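Local coordinates for protein putative dehydratase (Salmonella enterica subsp. enterica serovar Enteritidis, PDB 3TW9) that dehydrates D-gluconate with low activity in vitro, using one magnesium ion per subunit, and belongs to the mandelate racemase/muconate lactonizing enzyme family, at residues L38-G42 with G43-A47; F245-V249 with H250-T254; I410-E414 with A415-K419. All coordinates share one frame; numbering follows the deposited sequence.

In the fold
The three contacts follow one another along the chain as interaction 1, interaction 2 and interaction 3. Interaction 1 closes the hairpin of strands 31-39 and 46-53 in the N-terminal part of this enolase-superfamily subunit. Interaction 2 lies at the end of strand 244-248 in the barrel sheet and carries magnesium and active-site residues. Its centre is about 27 Å from that of interaction 1 and about 36 Å from that of interaction 3. Interaction 3 starts the short helix 414-417, its centre about 11 Å from that of interaction 1. Thr39 OG1 probably hydrogen-bonds Ala417 O there, at 2.8 Å. The hairpin and short helix thus tie the N-terminal sheet to the chain that follows the barrel, apart from the metal site.

Interaction 1. Residues L38-G42 with G43-A47; sequences LTAPG and GIDLA
Leu38 and Leu46 both hold CG opposite the carbonyl carbon, with chi1 at -67° and -48°. For Leu38 this brings CD2 within 3.7 Å of Ala47 CB. On the face shared by Thr39 and Leu46, Leu46 CD1 reaches the Pro41 ring of the following turn, 4.0 Å from Pro41 CD, and the two side chains meet obliquely. Thr39 and Leu46 form the last hydrogen-bonded pair of the antiparallel hairpin: Thr39 N gives to Leu46 O, and Leu46 N gives to Thr39 O at 2.9 Å. Ala40 to Gly43 form a type I beta turn, with Gly43 N bonded to Ala40 O at 2.9 Å. Gly43 has a positive phi of 74°, which suits glycine. A water bridges the loop: it accepts from Gly42 N and donates to Ile44 O at 2.6 Å.

The carboxylate of Asp45 accepts from Glu423 N and Gly424 N. Ile44 touches Asp354, a substrate-binding residue, so the loop borders the active site. Leu38 and Ala47 pack on helix 70-85, while Pro41 and Leu46 lie against helix 383-388. The hairpin thus fits between two helices.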
ATOM      1  N   LEU C  38      26.085 -11.953 -13.324  1.00 22.69           N
ATOM      2  CA  LEU C  38      27.011 -11.225 -12.480  1.00 22.44           C
ATOM      3  C   LEU C  38      27.958 -10.351 -13.312  1.00 30.33           C
ATOM      4  O   LEU C  38      28.702 -10.848 -14.160  1.00 29.87           O
ATOM      5  CB  LEU C  38      27.814 -12.184 -11.606  1.00 24.98           C
ATOM      6  CG  LEU C  38      27.083 -12.973 -10.503  1.00 25.60           C
ATOM      7  CD1 LEU C  38      28.141 -13.664  -9.675  1.00 28.92           C
ATOM      8  CD2 LEU C  38      26.271 -12.076  -9.608  1.00 24.66           C
ATOM      9  N   THR C  39      27.948  -9.053 -13.053  1.00 23.30           N
ATOM     10  CA  THR C  39      28.733  -8.101 -13.870  1.00 22.29           C
ATOM     11  C   THR C  39      29.159  -6.889 -13.029  1.00 31.43           C
ATOM     12  O   THR C  39      28.450  -6.485 -12.110  1.00 26.54           O
ATOM     13  CB  THR C  39      27.938  -7.676 -15.158  1.00 28.72           C
ATOM     14  OG1 THR C  39      28.762  -6.863 -16.010  1.00 27.15           O
ATOM     15  CG2 THR C  39      26.631  -6.924 -14.812  1.00 28.24           C
ATOM     16  N   ALA C  40      30.320  -6.312 -13.325  1.00 24.66           N
ATOM     17  CA  ALA C  40      30.765  -5.126 -12.587  1.00 25.33           C
ATOM     18  C   ALA C  40      31.283  -3.987 -13.506  1.00 21.43           C
ATOM     19  O   ALA C  40      32.431  -3.569 -13.363  1.00 27.14           O
ATOM     20  CB  ALA C  40      31.840  -5.515 -11.592  1.00 22.61           C
ATOM     21  N   PRO C  41      30.443  -3.486 -14.437  1.00 23.84           N
ATOM     22  CA  PRO C  41      30.929  -2.451 -15.375  1.00 25.24           C
ATOM     23  C   PRO C  41      31.368  -1.139 -14.728  1.00 31.13           C
ATOM     24  O   PRO C  41      32.195  -0.400 -15.301  1.00 28.81           O
ATOM     25  CB  PRO C  41      29.710  -2.200 -16.278  1.00 28.32           C
ATOM     26  CG  PRO C  41      28.820  -3.351 -16.075  1.00 27.64           C
ATOM     27  CD  PRO C  41      29.015  -3.754 -14.655  1.00 23.96           C
ATOM     28  N   GLY C  42      30.822  -0.853 -13.542  1.00 21.81           N
ATOM     29  CA  GLY C  42      31.213   0.315 -12.760  1.00 24.30           C
ATOM     30  C   GLY C  42      32.269   0.017 -11.722  1.00 26.67           C
ATOM     31  O   GLY C  42      32.505   0.829 -10.828  1.00 28.65           O
ATOM     32  N   GLY C  43      32.899  -1.158 -11.818  1.00 24.69           N
ATOM     33  CA  GLY C  43      33.907  -1.570 -10.841  1.00 24.67           C
ATOM     34  C   GLY C  43      33.309  -1.980  -9.498  1.00 24.73           C
ATOM     35  O   GLY C  43      34.006  -2.016  -8.485  1.00 26.05           O
ATOM     36  N   ILE C  44      32.014  -2.296  -9.505  1.00 22.77           N
ATOM     37  CA  ILE C  44      31.277  -2.681  -8.282  1.00 25.39           C
ATOM     38  C   ILE C  44      30.433  -3.913  -8.655  1.00 24.18           C
ATOM     39  O   ILE C  44      29.689  -3.876  -9.645  1.00 26.84           O
ATOM     40  CB  ILE C  44      30.328  -1.533  -7.804  1.00 21.66           C
ATOM     41  CG1 ILE C  44      31.102  -0.270  -7.406  1.00 28.39           C
ATOM     42  CG2 ILE C  44      29.478  -2.015  -6.612  1.00 25.98           C
ATOM     43  CD1 ILE C  44      30.253   0.996  -7.320  1.00 26.00           C
ATOM     44  N   ASP C  45      30.554  -5.008  -7.899  1.00 20.73           N
ATOM     45  CA  ASP C  45      29.831  -6.248  -8.241  1.00 27.25           C
ATOM     46  C   ASP C  45      28.309  -6.057  -8.229  1.00 25.19           C
ATOM     47  O   ASP C  45      27.751  -5.559  -7.251  1.00 23.76           O
ATOM     48  CB  ASP C  45      30.197  -7.372  -7.255  1.00 28.12           C
ATOM     49  CG  ASP C  45      31.634  -7.862  -7.413  1.00 34.36           C
ATOM     50  OD1 ASP C  45      32.361  -7.417  -8.336  1.00 28.39           O
ATOM     51  OD2 ASP C  45      32.029  -8.712  -6.605  1.00 28.19           O
ATOM     52  N   LEU C  46      27.665  -6.451  -9.322  1.00 23.78           N
ATOM     53  CA  LEU C  46      26.212  -6.385  -9.475  1.00 24.40           C
ATOM     54  C   LEU C  46      25.630  -7.771  -9.751  1.00 23.66           C
ATOM     55  O   LEU C  46      26.297  -8.625 -10.359  1.00 22.91           O
ATOM     56  CB  LEU C  46      25.818  -5.453 -10.630  1.00 23.81           C
ATOM     57  CG  LEU C  46      26.444  -4.065 -10.739  1.00 22.51           C
ATOM     58  CD1 LEU C  46      26.024  -3.379 -12.053  1.00 22.69           C
ATOM     59  CD2 LEU C  46      26.128  -3.174  -9.494  1.00 18.26           C
ATOM     60  N   ALA C  47      24.396  -7.990  -9.293  1.00 26.97           N
ATOM     61  CA  ALA C  47      23.625  -9.175  -9.686  1.00 25.71           C
ATOM     62  C   ALA C  47      22.329  -8.737 -10.309  1.00 25.15           C
ATOM     63  O   ALA C  47      21.567  -7.957  -9.742  1.00 25.26           O
ATOM     64  CB  ALA C  47      23.336 -10.094  -8.500  1.00 21.25           C
TER
HETATM   65  O   HOH W   1      29.246  -1.998 -11.373  1.00 22.98           O

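Interaction 2. Residues F245-V249 with H250-T254; sequences FIHDV and HERVT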
ATOM      1  N   PHE C 245      20.688  20.698   1.909  1.00 20.43           N
ATOM      2  CA  PHE C 245      21.810  19.914   2.438  1.00 19.24           C
ATOM      3  C   PHE C 245      21.336  18.640   3.108  1.00 19.91           C
ATOM      4  O   PHE C 245      20.362  18.658   3.864  1.00 21.75           O
ATOM      5  CB  PHE C 245      22.567  20.699   3.510  1.00 22.22           C
ATOM      6  CG  PHE C 245      23.393  21.844   2.992  1.00 24.29           C
ATOM      7  CD1 PHE C 245      23.810  21.890   1.656  1.00 33.37           C
ATOM      8  CD2 PHE C 245      23.813  22.843   3.863  1.00 28.03           C
ATOM      9  CE1 PHE C 245      24.595  22.939   1.197  1.00 31.03           C
ATOM     10  CE2 PHE C 245      24.602  23.911   3.405  1.00 19.81           C
ATOM     11  CZ  PHE C 245      24.990  23.939   2.059  1.00 26.61           C
ATOM     12  N   ILE C 246      22.015  17.549   2.780  1.00 22.59           N
ATOM     13  CA  ILE C 246      21.867  16.269   3.478  1.00 23.91           C
ATOM     14  C   ILE C 246      23.172  15.910   4.175  1.00 25.64           C
ATOM     15  O   ILE C 246      24.253  16.130   3.643  1.00 19.50           O
ATOM     16  CB  ILE C 246      21.432  15.178   2.476  1.00 17.98           C
ATOM     17  CG1 ILE C 246      19.939  15.350   2.208  1.00 20.47           C
ATOM     18  CG2 ILE C 246      21.791  13.728   2.960  1.00 22.44           C
ATOM     19  CD1 ILE C 246      19.507  14.742   1.002  1.00 21.53           C
ATOM     20  N   HIS C 247      23.074  15.382   5.391  1.00 21.86           N
ATOM     21  CA  HIS C 247      24.251  14.885   6.070  1.00 19.66           C
ATOM     22  C   HIS C 247      23.973  13.485   6.564  1.00 26.05           C
ATOM     23  O   HIS C 247      22.944  13.248   7.190  1.00 23.19           O
ATOM     24  CB  HIS C 247      24.674  15.779   7.251  1.00 21.38           C
ATOM     25  CG  HIS C 247      25.918  15.288   7.926  1.00 22.11           C
ATOM     26  ND1 HIS C 247      27.157  15.371   7.326  1.00 19.79           N
ATOM     27  CD2 HIS C 247      26.105  14.619   9.089  1.00 20.23           C
ATOM     28  CE1 HIS C 247      28.067  14.831   8.120  1.00 24.24           C
ATOM     29  NE2 HIS C 247      27.453  14.357   9.193  1.00 23.89           N
ATOM     30  N   ASP C 248      24.912  12.586   6.311  1.00 19.74           N
ATOM     31  CA  ASP C 248      24.791  11.187   6.722  1.00 18.48           C
ATOM     32  C   ASP C 248      25.673  10.901   7.938  1.00 22.91           C
ATOM     33  O   ASP C 248      26.905  10.893   7.862  1.00 22.71           O
ATOM     34  CB  ASP C 248      25.199  10.302   5.512  1.00 23.43           C
ATOM     35  CG  ASP C 248      24.831   8.842   5.674  1.00 31.16           C
ATOM     36  OD1 ASP C 248      24.250   8.474   6.712  1.00 32.47           O
ATOM     37  OD2 ASP C 248      25.109   8.051   4.737  1.00 29.46           O
ATOM     38  N   VAL C 249      25.037  10.639   9.075  1.00 17.64           N
ATOM     39  CA  VAL C 249      25.749  10.175  10.282  1.00 18.86           C
ATOM     40  C   VAL C 249      26.294   8.736  10.106  1.00 20.32           C
ATOM     41  O   VAL C 249      27.326   8.394  10.681  1.00 20.58           O
ATOM     42  CB  VAL C 249      24.806  10.243  11.507  1.00 20.04           C
ATOM     43  CG1 VAL C 249      25.498   9.774  12.780  1.00 20.20           C
ATOM     44  CG2 VAL C 249      24.297  11.664  11.685  1.00 21.39           C
ATOM     45  N   HIS C 250      25.564   7.912   9.344  1.00 18.03           N
ATOM     46  CA  HIS C 250      25.971   6.556   8.947  1.00 18.53           C
ATOM     47  C   HIS C 250      26.330   5.725  10.153  1.00 24.71           C
ATOM     48  O   HIS C 250      27.371   5.080  10.165  1.00 23.98           O
ATOM     49  CB  HIS C 250      27.165   6.619   7.970  1.00 21.98           C
ATOM     50  CG  HIS C 250      27.210   5.505   6.972  1.00 24.27           C
ATOM     51  ND1 HIS C 250      27.791   4.285   7.239  1.00 24.69           N
ATOM     52  CD2 HIS C 250      26.741   5.427   5.703  1.00 31.32           C
ATOM     53  CE1 HIS C 250      27.679   3.504   6.177  1.00 23.41           C
ATOM     54  NE2 HIS C 250      27.049   4.174   5.230  1.00 30.26           N
ATOM     55  N   GLU C 251      25.489   5.801  11.192  1.00 17.16           N
ATOM     56  CA  GLU C 251      25.614   4.981  12.400  1.00 17.51           C
ATOM     57  C   GLU C 251      26.955   5.101  13.152  1.00 22.09           C
ATOM     58  O   GLU C 251      27.326   4.195  13.915  1.00 21.74           O
ATOM     59  CB  GLU C 251      25.213   3.495  12.111  1.00 19.21           C
ATOM     60  CG  GLU C 251      26.143   2.656  11.165  1.00 18.07           C
ATOM     61  CD  GLU C 251      25.814   1.170  11.097  1.00 24.42           C
ATOM     62  OE1 GLU C 251      26.543   0.383  10.434  1.00 20.68           O
ATOM     63  OE2 GLU C 251      24.806   0.764  11.684  1.00 21.69           O
ATOM     64  N   ARG C 252      27.655   6.225  12.979  1.00 22.92           N
ATOM     65  CA  ARG C 252      29.048   6.330  13.460  1.00 18.44           C
ATOM     66  C   ARG C 252      29.231   6.800  14.915  1.00 23.37           C
ATOM     67  O   ARG C 252      30.346   6.745  15.444  1.00 28.35           O
ATOM     68  CB  ARG C 252      29.884   7.193  12.495  1.00 18.38           C
ATOM     69  CG  ARG C 252      30.169   6.482  11.163  1.00 18.70           C
ATOM     70  CD  ARG C 252      30.858   7.414  10.166  1.00 30.18           C
ATOM     71  NE  ARG C 252      30.030   8.550   9.741  1.00 33.95           N
ATOM     72  CZ  ARG C 252      30.510   9.703   9.266  1.00 34.01           C
ATOM     73  NH1 ARG C 252      31.826   9.888   9.174  1.00 32.57           N
ATOM     74  NH2 ARG C 252      29.681  10.685   8.901  1.00 26.94           N
ATOM     75  N   VAL C 253      28.151   7.234  15.573  1.00 19.69           N
ATOM     76  CA  VAL C 253      28.269   7.799  16.928  1.00 17.61           C
ATOM     77  C   VAL C 253      27.276   7.140  17.883  1.00 22.43           C
ATOM     78  O   VAL C 253      26.374   6.445  17.420  1.00 19.67           O
ATOM     79  CB  VAL C 253      28.059   9.340  16.977  1.00 23.34           C
ATOM     80  CG1 VAL C 253      29.124  10.085  16.138  1.00 22.66           C
ATOM     81  CG2 VAL C 253      26.643   9.744  16.531  1.00 19.78           C
ATOM     82  N   THR C 254      27.457   7.345  19.191  1.00 21.29           N
ATOM     83  CA  THR C 254      26.506   6.772  20.169  1.00 16.92           C
ATOM     84  C   THR C 254      25.194   7.508  20.018  1.00 17.34           C
ATOM     85  O   THR C 254      25.148   8.655  19.518  1.00 20.24           O
ATOM     86  CB  THR C 254      26.948   6.920  21.652  1.00 19.49           C
ATOM     87  OG1 THR C 254      27.027   8.320  21.990  1.00 18.93           O
ATOM     88  CG2 THR C 254      28.233   6.162  21.930  1.00 20.81           C
TER
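Arg252 folds back over the end of strand 244-248 and grips two consecutive backbone carbonyls, those of Asp248 and Val249. The strand belongs to the parallel barrel sheet, and the turn follows the strand end that carries metal ligands, as in the enolase superfamily. The Arg252 chain bends at chi3 (-65°), which brings the guanidinium edge to both oxygens. NH2 gives to Asp248 O at 3.0 Å, in the carbonyl plane. NE gives to Val249 O at 2.9 Å. Val249 O also accepts from Arg252 N at 3.2 Å, the closing bond of a type I' beta turn from Val249 to Arg252. The two donors reach this oxygen from opposite faces of its plane. Tyr224 adds a cation-pi contact to Arg252 and a hydrogen bond to His247 NE2.

Asp248 OD1 takes a weak bond from His250 N at 3.0 Å. Asp248 OD2 meets His250 CD2 at 3.2 Å, at the edge of the imidazole. The carboxylate and ring planes are 55° apart. OD2 also has a long, weak ion pair with Arg177 and lies close to Glu274 OE1, as fits two magnesium ligands; Glu300 is the third. His250 ND1 is bonded to the C-terminal Pro442 OXT, and NE2 to a glycerol, probably from the crystallisation liquor. Val249 CG1 and Val253 CG2 meet at 3.9 Å, the side chains crossing at about a right angle.

His250 is a proton donor or acceptor by similarity. The turn therefore places a metal ligand and a probable acid-base group two residues apart. By bonding the carbonyl of the metal ligand itself, Arg252 is consistent with a second-shell residue that fixes the backbone here.

Interaction 3. Residues I410-E414 with A415-K419; sequences IDIDE and AKAAK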
ATOM      1  N   ILE C 410      14.555  -0.830 -19.283  1.00 24.16           N
ATOM      2  CA  ILE C 410      15.984  -1.078 -19.166  1.00 22.43           C
ATOM      3  C   ILE C 410      16.254  -2.430 -19.791  1.00 26.57           C
ATOM      4  O   ILE C 410      15.384  -3.301 -19.788  1.00 26.74           O
ATOM      5  CB  ILE C 410      16.431  -1.064 -17.648  1.00 24.06           C
ATOM      6  CG1 ILE C 410      17.956  -1.001 -17.482  1.00 30.98           C
ATOM      7  CG2 ILE C 410      15.812  -2.247 -16.865  1.00 18.59           C
ATOM      8  CD1 ILE C 410      18.534   0.286 -17.875  1.00 22.53           C
ATOM      9  N   ASP C 411      17.444  -2.602 -20.352  1.00 25.10           N
ATOM     10  CA  ASP C 411      17.829  -3.917 -20.815  1.00 28.10           C
ATOM     11  C   ASP C 411      19.246  -4.208 -20.356  1.00 28.57           C
ATOM     12  O   ASP C 411      19.881  -3.364 -19.735  1.00 30.13           O
ATOM     13  CB  ASP C 411      17.659  -4.050 -22.337  1.00 29.30           C
ATOM     14  CG  ASP C 411      17.206  -5.458 -22.756  1.00 30.49           C
ATOM     15  OD1 ASP C 411      17.549  -6.448 -22.071  1.00 30.06           O
ATOM     16  OD2 ASP C 411      16.511  -5.580 -23.782  1.00 46.93           O
ATOM     17  N   ILE C 412      19.712  -5.428 -20.617  1.00 25.34           N
ATOM     18  CA  ILE C 412      21.089  -5.797 -20.392  1.00 25.44           C
ATOM     19  C   ILE C 412      21.647  -6.504 -21.639  1.00 27.95           C
ATOM     20  O   ILE C 412      20.960  -7.309 -22.267  1.00 27.96           O
ATOM     21  CB  ILE C 412      21.271  -6.668 -19.116  1.00 26.09           C
ATOM     22  CG1 ILE C 412      22.762  -6.830 -18.789  1.00 25.14           C
ATOM     23  CG2 ILE C 412      20.505  -8.004 -19.223  1.00 25.77           C
ATOM     24  CD1 ILE C 412      23.061  -7.477 -17.417  1.00 23.99           C
ATOM     25  N   ASP C 413      22.872  -6.141 -22.009  1.00 30.02           N
ATOM     26  CA  ASP C 413      23.588  -6.835 -23.074  1.00 26.99           C
ATOM     27  C   ASP C 413      24.500  -7.849 -22.405  1.00 22.03           C
ATOM     28  O   ASP C 413      25.537  -7.488 -21.828  1.00 28.96           O
ATOM     29  CB  ASP C 413      24.412  -5.830 -23.899  1.00 30.03           C
ATOM     30  CG  ASP C 413      24.977  -6.439 -25.189  1.00 40.96           C
ATOM     31  OD1 ASP C 413      25.464  -7.585 -25.170  1.00 38.91           O
ATOM     32  OD2 ASP C 413      24.936  -5.761 -26.231  1.00 38.71           O
ATOM     33  N   GLU C 414      24.114  -9.116 -22.495  1.00 30.08           N
ATOM     34  CA  GLU C 414      24.832 -10.202 -21.830  1.00 29.89           C
ATOM     35  C   GLU C 414      26.267 -10.392 -22.313  1.00 30.99           C
ATOM     36  O   GLU C 414      27.152 -10.680 -21.509  1.00 28.57           O
ATOM     37  CB  GLU C 414      24.037 -11.479 -21.985  1.00 31.97           C
ATOM     38  CG  GLU C 414      22.711 -11.426 -21.255  1.00 29.98           C
ATOM     39  CD  GLU C 414      22.053 -12.764 -21.195  1.00 28.41           C
ATOM     40  OE1 GLU C 414      22.709 -13.728 -20.740  1.00 38.44           O
ATOM     41  OE2 GLU C 414      20.885 -12.852 -21.613  1.00 33.44           O
ATOM     42  N   ALA C 415      26.503 -10.220 -23.615  1.00 33.20           N
ATOM     43  CA  ALA C 415      27.873 -10.288 -24.150  1.00 36.92           C
ATOM     44  C   ALA C 415      28.767  -9.187 -23.584  1.00 29.38           C
ATOM     45  O   ALA C 415      29.907  -9.442 -23.201  1.00 28.65           O
ATOM     46  CB  ALA C 415      27.876 -10.268 -25.676  1.00 33.67           C
ATOM     47  N   LYS C 416      28.239  -7.970 -23.500  1.00 26.05           N
ATOM     48  CA  LYS C 416      28.979  -6.844 -22.907  1.00 26.72           C
ATOM     49  C   LYS C 416      29.177  -6.985 -21.376  1.00 22.52           C
ATOM     50  O   LYS C 416      30.249  -6.674 -20.845  1.00 28.93           O
ATOM     51  CB  LYS C 416      28.320  -5.514 -23.281  1.00 28.45           C
ATOM     52  CG  LYS C 416      28.409  -5.199 -24.783  1.00 34.24           C
ATOM     53  CD  LYS C 416      27.648  -3.938 -25.141  1.00 32.59           C
ATOM     54  CE  LYS C 416      27.807  -3.578 -26.621  1.00 36.27           C
ATOM     55  NZ  LYS C 416      27.096  -2.323 -26.983  1.00 37.08           N
ATOM     56  N   ALA C 417      28.149  -7.488 -20.698  1.00 28.73           N
ATOM     57  CA  ALA C 417      28.205  -7.766 -19.250  1.00 24.88           C
ATOM     58  C   ALA C 417      29.315  -8.739 -18.866  1.00 22.12           C
ATOM     59  O   ALA C 417      30.000  -8.536 -17.854  1.00 28.05           O
ATOM     60  CB  ALA C 417      26.852  -8.288 -18.768  1.00 26.80           C
ATOM     61  N   ALA C 418      29.509  -9.767 -19.698  1.00 29.65           N
ATOM     62  CA  ALA C 418      30.523 -10.812 -19.485  1.00 29.77           C
ATOM     63  C   ALA C 418      31.960 -10.290 -19.519  1.00 34.11           C
ATOM     64  O   ALA C 418      32.876 -10.935 -18.985  1.00 29.34           O
ATOM     65  CB  ALA C 418      30.333 -11.941 -20.510  1.00 31.94           C
ATOM     66  N   LYS C 419      32.137  -9.101 -20.109  1.00 29.35           N
ATOM     67  CA  LYS C 419      33.442  -8.451 -20.208  1.00 29.54           C
ATOM     68  C   LYS C 419      33.906  -7.848 -18.893  1.00 34.11           C
ATOM     69  O   LYS C 419      35.091  -7.532 -18.740  1.00 28.86           O
ATOM     70  CB  LYS C 419      33.412  -7.371 -21.286  1.00 32.06           C
ATOM     71  CG  LYS C 419      33.211  -7.913 -22.704  1.00 38.55           C
ATOM     72  CD  LYS C 419      32.765  -6.810 -23.671  1.00 57.46           C
ATOM     73  CE  LYS C 419      33.724  -5.617 -23.712  1.00 53.44           C
ATOM     74  NZ  LYS C 419      33.042  -4.367 -24.175  1.00 45.07           N
TER
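Asp413 N-caps the short helix 414-417, and its side chain passes at a slant across that of Lys416. Asp413 CG stands opposite the backbone N (chi1 -169°), which turns the carboxylate back toward the first turn of the helix. Atom by atom, Asp413 CB rests 3.9 Å from Lys416 CD. CG sits against Lys416 CG and CD. OD1 accepts the capping bond from Lys416 N at 3.3 Å; the bond is nearly straight (165°), but the donor stands above the carboxylate plane. The same oxygen also lies near Ala415 CB. OD2 touches the aliphatic part of the lysine, with Lys416 CD at 3.4 Å. Lys416 NZ is 4.1 Å from Asp413 OD2, beyond a salt bridge; the salt bridge of this lysine is to Asp387. The extended lysine thus crosses the cap with its methylenes and carries its charge onward.

Two backbone bonds follow: Asp413 O accepts from Ala417 N at 2.8 Å, and Glu414 O from Ala418 N. The cap gives the Lys416 amide, in the first turn, a side-chain acceptor. The negative charge of Asp413 at this end would probably favour the helix.

The Glu414 carboxylate leaves the cap and forms salt bridges with Lys35 and Lys50 of the neighbouring strands. Ile412 packs on Val388, Leu61 and Ile37, so the segment joins helix 383-388 to the N-terminal sheet. Across the contact itself, the tip of this isoleucine faces the helix, with Ile412 CD1 lying 4.1 Å from Ala417 CB.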